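Local coordinates for myosin regulatory light chain (Placopecten magellanicus, PDB 3PN7), which probably acts as the calcium-binding light chain that places molluscan myosin ATPase activity under calcium control, at residues B[37-41]-B[71-77]. Sequence-based numbering, arbitrary orientation.
Sequences DGFID and PLNFTMF. With MG (magnesium ion), chain G.
The carbonyl oxygen of Leu72 takes two donors from the metal-binding loop. Ile40 N reaches Leu72 O at 2.9 Å in a nearly straight hydrogen bond (161° at the hydrogen). Phe39 CA, 3.3 Å from Leu72 O, adds a CA-H...O contact. Two waters bridge further backbone pairs. One donates a hydrogen bond to Ile40 O and accepts from Leu72 N; the other donates to Gly38 O and accepts from Phe74 N, the first amide of the helix, so the loops are joined at three levels with a single direct N-H bond.

The Phe39 ring turns back beside its own backbone N (chi1 -66°), which brings its CE1 to 3.7 Å from Pro71 CB and 3.5 Å from Asn73 OD1. Ring and amide run alongside each other, their planes only 16° apart. The buried Ile40 makes apolar contacts. Its CB meets Leu72 CD1 at 3.9 Å, while CD1, at the end of an extended CG1 branch, comes obliquely against Phe77 CD1, also at 3.9 Å.

The carbonyl of Phe39 points to the magnesium ion, 2.5 Å away, which Asp33, Asn35 and Asp44 also bind. Metal ligand and inter-loop bond thus belong to the same Phe39-Ile40 peptide, and the bond joins the two loops in the manner of the loop-to-loop contact of paired EF-hands. Asp41 caps helix 42-52 through Asp44 N. Leu72 also meets an aromatic side chain of another protein's chain. Helix 74-85 starts just beyond Asn73, and helix 19-32 lies against Ile40 through Phe29 and Ile32, with the Phe29 ring edge-to-face with Phe77.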
# COMPACT_ATOMS: atom_id res chain seq x y z
N ASP B 37 4.97 9.83 44.87
CA ASP B 37 6.37 10.17 45.09
C ASP B 37 6.96 11.03 43.98
O ASP B 37 7.70 11.97 44.23
CB ASP B 37 7.17 8.87 45.15
CG ASP B 37 8.31 8.94 46.13
OD1 ASP B 37 8.68 10.06 46.54
OD2 ASP B 37 8.85 7.87 46.48
N GLY B 38 6.64 10.68 42.74
CA GLY B 38 7.29 11.25 41.58
C GLY B 38 8.36 10.27 41.14
O GLY B 38 9.07 10.49 40.16
N PHE B 39 8.45 9.17 41.88
CA PHE B 39 9.38 8.08 41.57
C PHE B 39 8.61 6.78 41.61
O PHE B 39 7.64 6.66 42.33
CB PHE B 39 10.51 8.02 42.61
CG PHE B 39 11.42 9.21 42.58
CD1 PHE B 39 12.54 9.22 41.77
CD2 PHE B 39 11.12 10.35 43.31
CE1 PHE B 39 13.36 10.33 41.71
CE2 PHE B 39 11.93 11.46 43.26
CZ PHE B 39 13.06 11.44 42.45
N ILE B 40 9.02 5.81 40.81
CA ILE B 40 8.56 4.44 41.00
C ILE B 40 9.63 3.64 41.73
O ILE B 40 10.76 3.50 41.23
CB ILE B 40 8.23 3.76 39.65
CG1 ILE B 40 7.11 4.51 38.91
CG2 ILE B 40 7.84 2.28 39.85
CD1 ILE B 40 6.86 3.93 37.52
N ASP B 41 9.31 3.14 42.92
CA ASP B 41 10.24 2.25 43.63
C ASP B 41 9.72 0.82 43.72
O ASP B 41 8.70 0.49 43.12
CB ASP B 41 10.60 2.79 45.02
CG ASP B 41 9.38 2.91 45.93
OD1 ASP B 41 8.30 2.39 45.59
OD2 ASP B 41 9.51 3.54 47.01
N PRO B 71 17.39 6.80 39.85
CA PRO B 71 16.06 6.67 40.48
C PRO B 71 14.95 6.89 39.45
O PRO B 71 15.05 7.79 38.62
CB PRO B 71 16.07 7.79 41.52
CG PRO B 71 17.52 7.93 41.90
CD PRO B 71 18.27 7.72 40.59
N LEU B 72 13.92 6.05 39.49
CA LEU B 72 12.93 6.01 38.41
C LEU B 72 11.92 7.16 38.44
O LEU B 72 10.76 7.00 38.81
CB LEU B 72 12.23 4.66 38.39
CG LEU B 72 12.00 4.02 37.03
CD1 LEU B 72 11.09 2.82 37.18
CD2 LEU B 72 11.42 5.04 36.06
N ASN B 73 12.43 8.33 38.08
CA ASN B 73 11.71 9.52 37.70
C ASN B 73 10.79 9.28 36.52
O ASN B 73 10.93 8.29 35.80
CB ASN B 73 12.77 10.47 37.14
CG ASN B 73 13.02 11.63 38.01
OD1 ASN B 73 12.18 11.97 38.85
ND2 ASN B 73 14.18 12.26 37.85
N PHE B 74 9.90 10.24 36.24
CA PHE B 74 9.20 10.18 34.96
C PHE B 74 10.16 10.32 33.76
O PHE B 74 9.97 9.66 32.75
CB PHE B 74 8.07 11.21 34.82
CG PHE B 74 7.42 11.19 33.44
CD1 PHE B 74 6.71 10.08 33.01
CD2 PHE B 74 7.55 12.27 32.58
CE1 PHE B 74 6.13 10.06 31.75
CE2 PHE B 74 6.97 12.24 31.32
CZ PHE B 74 6.26 11.14 30.91
N THR B 75 11.18 11.17 33.86
CA THR B 75 12.11 11.29 32.73
C THR B 75 12.93 10.01 32.56
O THR B 75 13.20 9.58 31.44
CB THR B 75 13.00 12.58 32.77
OG1 THR B 75 14.38 12.22 32.86
CG2 THR B 75 12.62 13.47 33.92
N MET B 76 13.31 9.38 33.66
CA MET B 76 13.90 8.06 33.57
C MET B 76 12.91 7.03 32.98
O MET B 76 13.31 6.08 32.31
CB MET B 76 14.38 7.63 34.95
CG MET B 76 15.15 6.34 34.97
SD MET B 76 16.71 6.45 34.06
CE MET B 76 17.47 7.90 34.79
N PHE B 77 11.62 7.22 33.23
CA PHE B 77 10.60 6.30 32.75
C PHE B 77 10.49 6.45 31.24
O PHE B 77 10.43 5.47 30.50
CB PHE B 77 9.27 6.65 33.42
CG PHE B 77 8.12 5.75 33.06
CD1 PHE B 77 7.87 4.60 33.79
CD2 PHE B 77 7.24 6.10 32.06
CE1 PHE B 77 6.79 3.79 33.50
CE2 PHE B 77 6.15 5.30 31.77
CZ PHE B 77 5.93 4.14 32.49
MG MG G . 6.79 6.46 44.64
O HOH W 1 8.84 12.13 38.03
O HOH W 2 13.31 4.27 41.65